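Local coordinates for phospho-2-dehydro-3-deoxyheptonate aldolase (Francisella tularensis, PDB 3TQK), which probably catalyses the condensation of phosphoenolpyruvate with D-erythrose 4-phosphate to give 3-deoxy-D-arabino-heptulosonate 7-phosphate, the first step of chorismate biosynthesis, at residues Glu39-Ile44 and Ser177-Phe182; Asn125-Leu130 and Glu152-Gly157; Cys137-Leu142 and Gln148-Leu153; Glu171-Leu176 and Lys198-Pro203. One frame throughout, in Å; residues are numbered along the deposited sequence.

Contact 1 (Glu39-Ile44 and Ser177-Phe182); sequences EIANII and SASIGF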
loop_
_atom_site.group_PDB
_atom_site.type_symbol
_atom_site.label_atom_id
_atom_site.label_comp_id
_atom_site.label_asym_id
_atom_site.label_seq_id
_atom_site.Cartn_x
_atom_site.Cartn_y
_atom_site.Cartn_z
ATOM N N GLU A 39 -5.018 -14.470 -24.809
ATOM C CA GLU A 39 -5.623 -15.673 -24.261
ATOM C C GLU A 39 -6.130 -15.528 -22.819
ATOM O O GLU A 39 -7.245 -15.957 -22.528
ATOM C CB GLU A 39 -4.658 -16.850 -24.390
ATOM C CG GLU A 39 -4.417 -17.256 -25.866
ATOM C CD GLU A 39 -3.615 -18.553 -26.024
ATOM O OE1 GLU A 39 -3.236 -19.160 -24.993
ATOM O OE2 GLU A 39 -3.380 -18.967 -27.193
ATOM N N ILE A 40 -5.350 -14.934 -21.915
ATOM C CA ILE A 40 -5.821 -14.796 -20.521
ATOM C C ILE A 40 -6.933 -13.743 -20.418
ATOM O O ILE A 40 -7.858 -13.909 -19.619
ATOM C CB ILE A 40 -4.682 -14.482 -19.507
ATOM C CG1 ILE A 40 -5.172 -14.631 -18.064
ATOM C CG2 ILE A 40 -4.107 -13.076 -19.716
ATOM C CD1 ILE A 40 -5.748 -15.979 -17.708
ATOM N N ALA A 41 -6.853 -12.676 -21.214
ATOM C CA ALA A 41 -7.915 -11.662 -21.225
ATOM C C ALA A 41 -9.277 -12.291 -21.584
ATOM O O ALA A 41 -10.277 -12.021 -20.926
ATOM C CB ALA A 41 -7.577 -10.500 -22.190
ATOM N N ASN A 42 -9.294 -13.148 -22.598
ATOM C CA ASN A 42 -10.514 -13.826 -23.030
ATOM C C ASN A 42 -11.044 -14.804 -21.994
ATOM O O ASN A 42 -12.252 -14.920 -21.805
ATOM C CB ASN A 42 -10.279 -14.544 -24.350
ATOM C CG ASN A 42 -10.300 -13.596 -25.535
ATOM O OD1 ASN A 42 -11.206 -12.770 -25.666
ATOM N ND2 ASN A 42 -9.327 -13.738 -26.423
ATOM N N ILE A 43 -10.146 -15.508 -21.322
ATOM C CA ILE A 43 -10.563 -16.365 -20.220
ATOM C C ILE A 43 -11.163 -15.521 -19.075
ATOM O O ILE A 43 -12.226 -15.849 -18.574
ATOM C CB ILE A 43 -9.423 -17.258 -19.737
ATOM C CG1 ILE A 43 -9.059 -18.268 -20.835
ATOM C CG2 ILE A 43 -9.829 -17.992 -18.481
ATOM C CD1 ILE A 43 -7.693 -18.946 -20.648
ATOM N N ILE A 44 -10.506 -14.422 -18.711
ATOM C CA ILE A 44 -10.971 -13.536 -17.620
ATOM C C ILE A 44 -12.382 -12.986 -17.874
ATOM O O ILE A 44 -13.188 -12.858 -16.943
ATOM C CB ILE A 44 -9.988 -12.332 -17.392
ATOM C CG1 ILE A 44 -8.685 -12.803 -16.751
ATOM C CG2 ILE A 44 -10.618 -11.269 -16.500
ATOM C CD1 ILE A 44 -7.518 -11.791 -16.827
ATOM N N SER A 177 -0.031 -3.211 -18.941
ATOM C CA SER A 177 -0.634 -3.902 -20.077
ATOM C C SER A 177 -1.148 -5.299 -19.703
ATOM O O SER A 177 -2.180 -5.736 -20.198
ATOM C CB SER A 177 0.364 -4.020 -21.228
ATOM O OG SER A 177 0.639 -2.758 -21.815
ATOM N N ALA A 178 -0.414 -5.998 -18.853
ATOM C CA ALA A 178 -0.802 -7.325 -18.379
ATOM C C ALA A 178 -2.215 -7.315 -17.800
ATOM O O ALA A 178 -2.691 -6.292 -17.323
ATOM C CB ALA A 178 0.185 -7.808 -17.315
ATOM N N SER A 179 -2.886 -8.456 -17.853
ATOM C CA SER A 179 -4.074 -8.654 -17.036
ATOM C C SER A 179 -3.632 -8.656 -15.568
ATOM O O SER A 179 -2.502 -9.041 -15.266
ATOM C CB SER A 179 -4.762 -9.969 -17.397
ATOM O OG SER A 179 -5.338 -9.904 -18.684
ATOM N N ILE A 180 -4.513 -8.222 -14.671
ATOM C CA ILE A 180 -4.165 -8.071 -13.264
ATOM C C ILE A 180 -5.248 -8.653 -12.358
ATOM O O ILE A 180 -6.407 -8.309 -12.489
ATOM C CB ILE A 180 -3.990 -6.595 -12.875
ATOM C CG1 ILE A 180 -2.915 -5.921 -13.721
ATOM C CG2 ILE A 180 -3.642 -6.465 -11.389
ATOM C CD1 ILE A 180 -1.523 -6.503 -13.509
ATOM N N GLY A 181 -4.855 -9.519 -11.434
ATOM C CA GLY A 181 -5.727 -9.968 -10.373
ATOM C C GLY A 181 -5.402 -9.252 -9.066
ATOM O O GLY A 181 -4.231 -8.974 -8.776
ATOM N N PHE A 182 -6.446 -8.948 -8.290
ATOM C CA PHE A 182 -6.323 -8.273 -7.000
ATOM C C PHE A 182 -6.782 -9.213 -5.901
ATOM O O PHE A 182 -7.941 -9.646 -5.878
ATOM C CB PHE A 182 -7.223 -7.036 -6.944
ATOM C CG PHE A 182 -6.824 -5.930 -7.885
ATOM C CD1 PHE A 182 -7.091 -6.017 -9.238
ATOM C CD2 PHE A 182 -6.214 -4.781 -7.409
ATOM C CE1 PHE A 182 -6.740 -4.979 -10.111
ATOM C CE2 PHE A 182 -5.872 -3.733 -8.286
ATOM C CZ PHE A 182 -6.137 -3.840 -9.625
#
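Ser179 meets Ile40, Ala41 and Ile44 where a helix passes the beginning of a strand in the (beta/alpha)8, or TIM, barrel. Strand 179-183 is the fifth of the eight parallel strands. Helix 27-45 precedes the first of them and touches several near their starts: Ile40 reaches Leu85 and Trp156, and the backbone of Ile44 is hydrogen-bonded to Lys259. It therefore lies across the N-terminal mouth of the barrel, the end away from the one where TIM-barrel enzymes carry their active sites. Helix and strand axes approach to 9.4 Å at an angle of 47°, a separation that the side chains of Ser179, Ile40 and Ile44 bridge.

The path of Ser179 shows how. From its CA the side chain heads for the helix, and CB already sits 3.9 Å from Ile40 CG2. One bond further, OG lies over the methyls of both isoleucines, 3.4 Å from Ile44 CD1 and 3.6 Å from Ile40 CG2, while the backbone flank of the helix comes next, Ala41 CA being 4.0 Å from OG. With OG beside the backbone N and opposite the carbonyl carbon (chi1 -69°), the hydroxyl is turned toward the helix and back toward the start of the strand. No hydrogen bond crosses here; what the serine offers the helix is van der Waals contact. The carbonyl of Ser179 pairs with Gly157 of the neighbouring fourth strand. Packing is tightest at the tip of Ile44, whose CD1 presses to 3.4 Å from Ser179 CB, closer than usual for two carbons.

Contact 2 (Asn125-Leu130 and Glu152-Gly157); sequences NLLSDL and ELITWG
The flat group in this contact is the peptide joining Leu127 to Ser128: Leu153 CD1 stands over one face of it, almost straight above Ser128 N at 3.9 Å. No aromatic ring takes part; everything else that meets is aliphatic. The same methyl touches the root of the neighbouring side chain, with Leu127 CB 3.9 Å from Leu153 CD1, so Leu153 lies against the helix surface itself. Further out, both branches of Leu127 face a single methyl. Its CD2 is 3.8 Å from Ile154 CD1, its CD1 is 4.1 Å from the same atom, and the two side chains cross obliquely.

Ile154 leaves its backbone pointing neither at the helix nor from it. A second torsion near -55° brings CD1 round to the leucine.

In the barrel, helix 116-132 is one of the outer helices, and residues 152-155 lead into the fourth strand. Leu127 also packs on Cys137 of the third strand and on Phe150, while Leu153 continues to Leu25 and Ser29, linking this layer to the N-terminal region. With four buried residues and no hydrogen bond across, the join depends on shape and on exclusion of water, not on directional bonding.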
loop_
_atom_site.group_PDB
_atom_site.type_symbol
_atom_site.label_atom_id
_atom_site.label_comp_id
_atom_site.label_asym_id
_atom_site.label_seq_id
_atom_site.Cartn_x
_atom_site.Cartn_y
_atom_site.Cartn_z
ATOM N N ASN A 125 16.447 -11.358 -16.504
ATOM C CA ASN A 125 17.072 -12.405 -17.314
ATOM C C ASN A 125 16.335 -13.735 -17.174
ATOM O O ASN A 125 16.216 -14.485 -18.141
ATOM C CB ASN A 125 18.578 -12.572 -17.007
ATOM C CG ASN A 125 19.397 -12.958 -18.249
ATOM O OD1 ASN A 125 18.903 -13.634 -19.138
ATOM N ND2 ASN A 125 20.647 -12.510 -18.310
ATOM N N LEU A 126 15.824 -14.018 -15.983
ATOM C CA LEU A 126 15.010 -15.217 -15.784
ATOM C C LEU A 126 13.718 -15.152 -16.615
ATOM O O LEU A 126 13.360 -16.097 -17.329
ATOM C CB LEU A 126 14.670 -15.399 -14.301
ATOM C CG LEU A 126 13.802 -16.606 -13.945
ATOM C CD1 LEU A 126 14.396 -17.913 -14.486
ATOM C CD2 LEU A 126 13.618 -16.663 -12.443
ATOM N N LEU A 127 13.031 -14.022 -16.525
ATOM C CA LEU A 127 11.801 -13.821 -17.279
ATOM C C LEU A 127 12.048 -13.861 -18.775
ATOM O O LEU A 127 11.240 -14.416 -19.525
ATOM C CB LEU A 127 11.150 -12.506 -16.887
ATOM C CG LEU A 127 10.510 -12.503 -15.510
ATOM C CD1 LEU A 127 10.251 -11.064 -15.116
ATOM C CD2 LEU A 127 9.214 -13.344 -15.473
ATOM N N SER A 128 13.170 -13.304 -19.224
ATOM C CA SER A 128 13.541 -13.407 -20.638
ATOM C C SER A 128 13.664 -14.876 -21.038
ATOM O O SER A 128 13.055 -15.289 -22.019
ATOM C CB SER A 128 14.840 -12.659 -20.922
ATOM O OG SER A 128 15.191 -12.724 -22.296
ATOM N N ASP A 129 14.414 -15.655 -20.259
ATOM C CA ASP A 129 14.623 -17.081 -20.532
ATOM C C ASP A 129 13.327 -17.902 -20.572
ATOM O O ASP A 129 13.123 -18.699 -21.485
ATOM C CB ASP A 129 15.600 -17.707 -19.510
ATOM C CG ASP A 129 17.023 -17.158 -19.640
ATOM O OD1 ASP A 129 17.288 -16.448 -20.622
ATOM O OD2 ASP A 129 17.872 -17.417 -18.760
ATOM N N LEU A 130 12.463 -17.703 -19.582
ATOM C CA LEU A 130 11.213 -18.460 -19.489
ATOM C C LEU A 130 10.264 -18.176 -20.660
ATOM O O LEU A 130 9.751 -19.113 -21.289
ATOM C CB LEU A 130 10.518 -18.169 -18.164
ATOM C CG LEU A 130 11.263 -18.652 -16.914
ATOM C CD1 LEU A 130 10.605 -18.092 -15.663
ATOM C CD2 LEU A 130 11.295 -20.156 -16.864
ATOM N N GLU A 152 6.909 -5.856 -19.599
ATOM C CA GLU A 152 6.634 -6.308 -20.966
ATOM C C GLU A 152 6.930 -7.805 -21.170
ATOM O O GLU A 152 6.690 -8.336 -22.251
ATOM C CB GLU A 152 7.402 -5.442 -22.000
ATOM C CG GLU A 152 8.843 -5.914 -22.400
ATOM C CD GLU A 152 9.948 -5.542 -21.396
ATOM O OE1 GLU A 152 9.678 -5.434 -20.180
ATOM O OE2 GLU A 152 11.106 -5.367 -21.832
ATOM N N LEU A 153 7.454 -8.472 -20.145
ATOM C CA LEU A 153 7.651 -9.929 -20.158
ATOM C C LEU A 153 6.563 -10.654 -19.345
ATOM O O LEU A 153 6.535 -11.881 -19.277
ATOM C CB LEU A 153 9.022 -10.258 -19.580
ATOM C CG LEU A 153 10.217 -9.817 -20.423
ATOM C CD1 LEU A 153 11.485 -9.775 -19.580
ATOM C CD2 LEU A 153 10.388 -10.727 -21.634
ATOM N N ILE A 154 5.655 -9.878 -18.750
ATOM C CA ILE A 154 4.605 -10.404 -17.874
ATOM C C ILE A 154 3.265 -10.457 -18.619
ATOM O O ILE A 154 2.813 -9.450 -19.200
ATOM C CB ILE A 154 4.463 -9.536 -16.621
ATOM C CG1 ILE A 154 5.746 -9.617 -15.792
ATOM C CG2 ILE A 154 3.239 -9.941 -15.777
ATOM C CD1 ILE A 154 6.161 -11.021 -15.431
ATOM N N THR A 155 2.665 -11.650 -18.595
ATOM C CA THR A 155 1.355 -11.920 -19.182
ATOM C C THR A 155 0.220 -11.569 -18.222
ATOM O O THR A 155 -0.798 -11.019 -18.627
ATOM C CB THR A 155 1.238 -13.396 -19.521
ATOM O OG1 THR A 155 2.104 -13.693 -20.626
ATOM C CG2 THR A 155 -0.231 -13.774 -19.862
ATOM N N TRP A 156 0.413 -11.907 -16.956
ATOM C CA TRP A 156 -0.592 -11.737 -15.926
ATOM C C TRP A 156 0.113 -11.341 -14.648
ATOM O O TRP A 156 1.120 -11.937 -14.294
ATOM C CB TRP A 156 -1.317 -13.053 -15.682
ATOM C CG TRP A 156 -2.319 -13.016 -14.589
ATOM C CD1 TRP A 156 -3.648 -12.758 -14.716
ATOM C CD2 TRP A 156 -2.093 -13.277 -13.208
ATOM N NE1 TRP A 156 -4.257 -12.824 -13.500
ATOM C CE2 TRP A 156 -3.324 -13.151 -12.556
ATOM C CE3 TRP A 156 -0.960 -13.592 -12.452
ATOM C CZ2 TRP A 156 -3.462 -13.328 -11.191
ATOM C CZ3 TRP A 156 -1.101 -13.775 -11.098
ATOM C CH2 TRP A 156 -2.341 -13.638 -10.479
ATOM N N GLY A 157 -0.418 -10.347 -13.952
ATOM C CA GLY A 157 0.196 -9.889 -12.706
ATOM C C GLY A 157 -0.785 -9.820 -11.572
ATOM O O GLY A 157 -1.982 -9.883 -11.793
#

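Contact 3 (Cys137-Leu142 and Gln148-Leu153); sequences CATEFL and QYFAEL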
loop_
_atom_site.group_PDB
_atom_site.type_symbol
_atom_site.label_atom_id
_atom_site.label_comp_id
_atom_site.label_asym_id
_atom_site.label_seq_id
_atom_site.Cartn_x
_atom_site.Cartn_y
_atom_site.Cartn_z
ATOM N N CYS A 137 4.436 -15.939 -18.158
ATOM C CA CYS A 137 4.856 -15.725 -16.778
ATOM C C CYS A 137 3.967 -14.760 -15.993
ATOM O O CYS A 137 3.450 -13.794 -16.552
ATOM C CB CYS A 137 6.281 -15.179 -16.779
ATOM S SG CYS A 137 7.481 -16.360 -17.327
ATOM N N ALA A 138 3.855 -15.027 -14.686
ATOM C CA ALA A 138 3.119 -14.223 -13.715
ATOM C C ALA A 138 4.056 -13.684 -12.630
ATOM O O ALA A 138 4.981 -14.368 -12.217
ATOM C CB ALA A 138 2.038 -15.086 -13.052
ATOM N N THR A 139 3.807 -12.471 -12.148
ATOM C CA THR A 139 4.553 -11.949 -10.998
ATOM C C THR A 139 3.690 -10.980 -10.221
ATOM O O THR A 139 2.630 -10.589 -10.694
ATOM C CB THR A 139 5.848 -11.269 -11.437
ATOM O OG1 THR A 139 6.767 -11.245 -10.337
ATOM C CG2 THR A 139 5.578 -9.861 -11.929
ATOM N N GLU A 140 4.105 -10.619 -9.013
ATOM C CA GLU A 140 3.410 -9.565 -8.277
ATOM C C GLU A 140 4.035 -8.220 -8.585
ATOM O O GLU A 140 5.260 -8.071 -8.542
ATOM C CB GLU A 140 3.412 -9.788 -6.773
ATOM C CG GLU A 140 2.492 -8.796 -6.048
ATOM C CD GLU A 140 2.491 -8.943 -4.543
ATOM O OE1 GLU A 140 2.743 -10.061 -4.044
ATOM O OE2 GLU A 140 2.206 -7.926 -3.857
ATOM N N PHE A 141 3.185 -7.253 -8.924
ATOM C CA PHE A 141 3.622 -5.897 -9.148
ATOM C C PHE A 141 3.616 -5.180 -7.791
ATOM O O PHE A 141 2.563 -4.960 -7.194
ATOM C CB PHE A 141 2.718 -5.219 -10.173
ATOM C CG PHE A 141 2.886 -5.755 -11.584
ATOM C CD1 PHE A 141 4.066 -5.556 -12.275
ATOM C CD2 PHE A 141 1.870 -6.455 -12.211
ATOM C CE1 PHE A 141 4.236 -6.040 -13.569
ATOM C CE2 PHE A 141 2.034 -6.929 -13.505
ATOM C CZ PHE A 141 3.218 -6.715 -14.182
ATOM N N LEU A 142 4.807 -4.816 -7.328
ATOM C CA LEU A 142 5.058 -4.429 -5.929
ATOM C C LEU A 142 5.095 -2.915 -5.662
ATOM O O LEU A 142 4.705 -2.466 -4.573
ATOM C CB LEU A 142 6.418 -5.002 -5.513
ATOM C CG LEU A 142 6.615 -6.520 -5.593
ATOM C CD1 LEU A 142 8.093 -6.905 -5.665
ATOM C CD2 LEU A 142 5.919 -7.140 -4.382
ATOM N N GLN A 148 9.148 -1.384 -14.416
ATOM C CA GLN A 148 9.800 -0.921 -15.640
ATOM C C GLN A 148 10.898 -1.870 -16.101
ATOM O O GLN A 148 11.247 -1.887 -17.280
ATOM C CB GLN A 148 10.385 0.480 -15.439
ATOM C CG GLN A 148 9.327 1.577 -15.291
ATOM C CD GLN A 148 8.607 1.925 -16.610
ATOM O OE1 GLN A 148 8.711 1.209 -17.625
ATOM N NE2 GLN A 148 7.874 3.036 -16.597
ATOM N N TYR A 149 11.424 -2.675 -15.177
ATOM C CA TYR A 149 12.473 -3.617 -15.497
ATOM C C TYR A 149 12.004 -4.886 -16.201
ATOM O O TYR A 149 12.830 -5.594 -16.782
ATOM C CB TYR A 149 13.259 -3.983 -14.228
ATOM C CG TYR A 149 14.050 -2.825 -13.691
ATOM C CD1 TYR A 149 13.438 -1.831 -12.945
ATOM C CD2 TYR A 149 15.405 -2.705 -13.959
ATOM C CE1 TYR A 149 14.153 -0.748 -12.466
ATOM C CE2 TYR A 149 16.146 -1.622 -13.476
ATOM C CZ TYR A 149 15.511 -0.651 -12.737
ATOM O OH TYR A 149 16.221 0.411 -12.257
ATOM N N PHE A 150 10.710 -5.198 -16.157
ATOM C CA PHE A 150 10.236 -6.441 -16.782
ATOM C C PHE A 150 8.741 -6.557 -17.123
ATOM O O PHE A 150 8.280 -7.642 -17.489
ATOM C CB PHE A 150 10.644 -7.644 -15.910
ATOM C CG PHE A 150 10.304 -7.494 -14.449
ATOM C CD1 PHE A 150 11.299 -7.339 -13.508
ATOM C CD2 PHE A 150 8.995 -7.513 -14.017
ATOM C CE1 PHE A 150 10.995 -7.203 -12.161
ATOM C CE2 PHE A 150 8.699 -7.378 -12.672
ATOM C CZ PHE A 150 9.709 -7.223 -11.753
ATOM N N ALA A 151 7.986 -5.472 -17.040
ATOM C CA ALA A 151 6.514 -5.557 -17.201
ATOM C C ALA A 151 6.066 -6.053 -18.584
ATOM O O ALA A 151 4.967 -6.596 -18.716
ATOM C CB ALA A 151 5.858 -4.206 -16.894
ATOM N N GLU A 152 6.909 -5.856 -19.599
ATOM C CA GLU A 152 6.634 -6.308 -20.966
ATOM C C GLU A 152 6.930 -7.805 -21.170
ATOM O O GLU A 152 6.690 -8.336 -22.251
ATOM C CB GLU A 152 7.402 -5.442 -22.000
ATOM C CG GLU A 152 8.843 -5.914 -22.400
ATOM C CD GLU A 152 9.948 -5.542 -21.396
ATOM O OE1 GLU A 152 9.678 -5.434 -20.180
ATOM O OE2 GLU A 152 11.106 -5.367 -21.832
ATOM N N LEU A 153 7.454 -8.472 -20.145
ATOM C CA LEU A 153 7.651 -9.929 -20.158
ATOM C C LEU A 153 6.563 -10.654 -19.345
ATOM O O LEU A 153 6.535 -11.881 -19.277
ATOM C CB LEU A 153 9.022 -10.258 -19.580
ATOM C CG LEU A 153 10.217 -9.817 -20.423
ATOM C CD1 LEU A 153 11.485 -9.775 -19.580
ATOM C CD2 LEU A 153 10.388 -10.727 -21.634
HETATM O O HOH W 1 4.778 -13.908 -20.102
#
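The connection between the third and fourth barrel strands folds back on the strand it has just left, bringing Phe150 to Thr139, Ala151 to Phe141 and Leu153 to Cys137. Thr139 offers a methyl: its CG2 lies 4.1 Å from Phe150 CE2, and the two side chains cross at about a right angle. Phe150 gets there with its ring between the backbone N and carbonyl carbon (chi1 49°), an unusually hemmed-in setting. The hydroxyl of Thr139 is occupied apart from this, bound to the carbonyl of Val90.

In a TIM barrel, successive parallel strands are joined by a crossover outside the sheet. Here residues 148-153 supply part of that crossover, tied internally by a bond of 2.9 Å from Leu153 N to Phe150 O. Phe141, just beyond strand 137-140, reaches out with CE1, which is 4.1 Å from Ala151 CB. Thr139 itself is about 12 Å, side chain to ion, from the manganese held by Cys58, His266, Glu299 and Asp322, so the contact is no part of that first shell.

At the start of the strand the chemistry turns polar. One water accepts from Cys137 N and donates to Leu153 O, each 2.8 Å from the water, whereas Cys137 CB and Leu153 O are 4.1 Å apart.

Contact 4 (Glu171-Leu176 and Lys198-Pro203); sequences ELASGL and KSATYP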
loop_
_atom_site.group_PDB
_atom_site.type_symbol
_atom_site.label_atom_id
_atom_site.label_comp_id
_atom_site.label_asym_id
_atom_site.label_seq_id
_atom_site.Cartn_x
_atom_site.Cartn_y
_atom_site.Cartn_z
ATOM N N GLU A 171 -3.715 2.566 -9.163
ATOM C CA GLU A 171 -3.270 3.444 -10.249
ATOM C C GLU A 171 -2.258 2.768 -11.165
ATOM O O GLU A 171 -2.348 2.850 -12.402
ATOM C CB GLU A 171 -2.657 4.695 -9.650
ATOM C CG GLU A 171 -3.681 5.549 -8.892
ATOM C CD GLU A 171 -3.056 6.644 -8.070
ATOM O OE1 GLU A 171 -1.852 6.586 -7.748
ATOM O OE2 GLU A 171 -3.787 7.581 -7.735
ATOM N N LEU A 172 -1.288 2.115 -10.535
ATOM C CA LEU A 172 -0.269 1.336 -11.223
ATOM C C LEU A 172 -0.913 0.277 -12.118
ATOM O O LEU A 172 -0.547 0.132 -13.279
ATOM C CB LEU A 172 0.652 0.667 -10.186
ATOM C CG LEU A 172 1.593 -0.423 -10.674
ATOM C CD1 LEU A 172 2.676 0.185 -11.586
ATOM C CD2 LEU A 172 2.229 -1.126 -9.501
ATOM N N ALA A 173 -1.879 -0.453 -11.573
ATOM C CA ALA A 173 -2.539 -1.504 -12.321
ATOM C C ALA A 173 -3.267 -0.926 -13.508
ATOM O O ALA A 173 -3.321 -1.562 -14.555
ATOM C CB ALA A 173 -3.517 -2.284 -11.427
ATOM N N SER A 174 -3.826 0.278 -13.341
ATOM C CA SER A 174 -4.569 0.938 -14.419
ATOM C C SER A 174 -3.686 1.314 -15.613
ATOM O O SER A 174 -4.206 1.652 -16.676
ATOM C CB SER A 174 -5.274 2.201 -13.909
ATOM O OG SER A 174 -4.361 3.286 -13.767
ATOM N N GLY A 175 -2.365 1.283 -15.438
ATOM C CA GLY A 175 -1.445 1.604 -16.527
ATOM C C GLY A 175 -0.649 0.426 -17.062
ATOM O O GLY A 175 0.064 0.563 -18.042
ATOM N N LEU A 176 -0.744 -0.728 -16.414
ATOM C CA LEU A 176 -0.030 -1.911 -16.874
ATOM C C LEU A 176 -0.773 -2.586 -18.026
ATOM O O LEU A 176 -1.997 -2.534 -18.082
ATOM C CB LEU A 176 0.153 -2.892 -15.714
ATOM C CG LEU A 176 1.183 -2.422 -14.692
ATOM C CD1 LEU A 176 1.162 -3.330 -13.488
ATOM C CD2 LEU A 176 2.565 -2.382 -15.305
ATOM N N LYS A 198 -12.493 -2.173 -9.784
ATOM C CA LYS A 198 -13.283 -1.086 -10.324
ATOM C C LYS A 198 -12.434 0.158 -10.565
ATOM O O LYS A 198 -12.461 0.732 -11.660
ATOM C CB LYS A 198 -14.426 -0.747 -9.369
ATOM C CG LYS A 198 -15.388 0.337 -9.853
ATOM C CD LYS A 198 -16.010 -0.011 -11.190
ATOM C CE LYS A 198 -17.225 0.875 -11.506
ATOM N NZ LYS A 198 -17.657 0.633 -12.910
ATOM N N SER A 199 -11.681 0.559 -9.547
ATOM C CA SER A 199 -10.811 1.722 -9.639
ATOM C C SER A 199 -9.796 1.593 -10.760
ATOM O O SER A 199 -9.512 2.564 -11.451
ATOM C CB SER A 199 -10.093 1.964 -8.315
ATOM O OG SER A 199 -9.217 3.068 -8.405
ATOM N N ALA A 200 -9.260 0.394 -10.939
ATOM C CA ALA A 200 -8.229 0.137 -11.943
ATOM C C ALA A 200 -8.735 0.229 -13.395
ATOM O O ALA A 200 -7.928 0.385 -14.325
ATOM C CB ALA A 200 -7.566 -1.229 -11.687
ATOM N N THR A 201 -10.050 0.122 -13.596
ATOM C CA THR A 201 -10.637 0.316 -14.930
ATOM C C THR A 201 -10.589 1.782 -15.392
ATOM O O THR A 201 -10.713 2.044 -16.590
ATOM C CB THR A 201 -12.135 -0.143 -15.032
ATOM O OG1 THR A 201 -12.953 0.645 -14.154
ATOM C CG2 THR A 201 -12.303 -1.632 -14.725
ATOM N N TYR A 202 -10.426 2.729 -14.463
ATOM C CA TYR A 202 -10.439 4.147 -14.805
ATOM C C TYR A 202 -9.093 4.686 -15.229
ATOM O O TYR A 202 -8.061 4.119 -14.882
ATOM C CB TYR A 202 -10.935 4.972 -13.627
ATOM C CG TYR A 202 -12.419 4.805 -13.368
ATOM C CD1 TYR A 202 -13.355 5.578 -14.041
ATOM C CD2 TYR A 202 -12.873 3.874 -12.451
ATOM C CE1 TYR A 202 -14.728 5.425 -13.791
ATOM C CE2 TYR A 202 -14.208 3.710 -12.197
ATOM C CZ TYR A 202 -15.134 4.478 -12.864
ATOM O OH TYR A 202 -16.454 4.282 -12.584
ATOM N N PRO A 203 -9.091 5.801 -15.975
ATOM C CA PRO A 203 -7.837 6.482 -16.229
ATOM C C PRO A 203 -7.398 7.219 -14.965
ATOM O O PRO A 203 -8.234 7.703 -14.193
ATOM C CB PRO A 203 -8.171 7.468 -17.370
ATOM C CG PRO A 203 -9.616 7.211 -17.745
ATOM C CD PRO A 203 -10.233 6.505 -16.586
#
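Packing is closest where Ser174 meets the chain leaving helix 191-200. Its CB is 3.2 Å from Ala200 O and 3.5 Å from Tyr202 O, so one methylene faces two carbonyl oxygens. The alpha carbon joins in weakly through a CA-H...O contact, Ser174 CA to Ala200 O at 3.4 Å, bent to 125° at the hydrogen. Beside it two alanines touch, Ala173 CB and Ala200 CB being 4.2 Å apart. Ser174 OG, set between the backbone N and carbonyl carbon (chi1 78°), is hydrogen-bonded to Thr220 OG1.

These are the C-terminal reaches of helices 167-173 and 191-200, the neighbouring outer helices that precede and follow the fifth strand of the TIM barrel. Phe182 of that strand packs under both alanines.

Away from this centre the contact slackens. The ring of Tyr202 leads off, its side chain coming no nearer than 6.3 Å to the other segment; Ser199 O lies in the ring plane at its edge. Tyr202 packs instead on Ile99 of the second subunit, and solvent-exposed Pro203 on Lys8 of the same subunit. The polypeptide here is braced from within: Thr201 OG1 donates to Lys198 O in the carbonyl plane at 2.5 Å, and Thr201 N shares that oxygen.

Overall arrangement
All four contacts are largely buried, but they serve different layers of one TIM barrel. Contacts 2 and 3 have centres 6 Å apart and share Glu152 and Leu153; contact 1 joins contact 2 through backbone pairing of Ser179 and Gly181 with Gly157, fifth strand to fourth, and contact 3 through Ile180 on Phe141. Contact 4 lies further out, about 17 Å from the centre of the chain, and is the one with extensive neighbours on the second subunit. Phe182 CZ, 3.5 Å from Ala173 CB, links it to contact 1, while Leu176 packs against Phe141 of contact 3. Contact 2 is mainly aliphatic, contact 1 sets a hydroxyl among methyls, contact 3 adds aromatic rings and a bridging water, and contact 4 relies on backbone carbonyls.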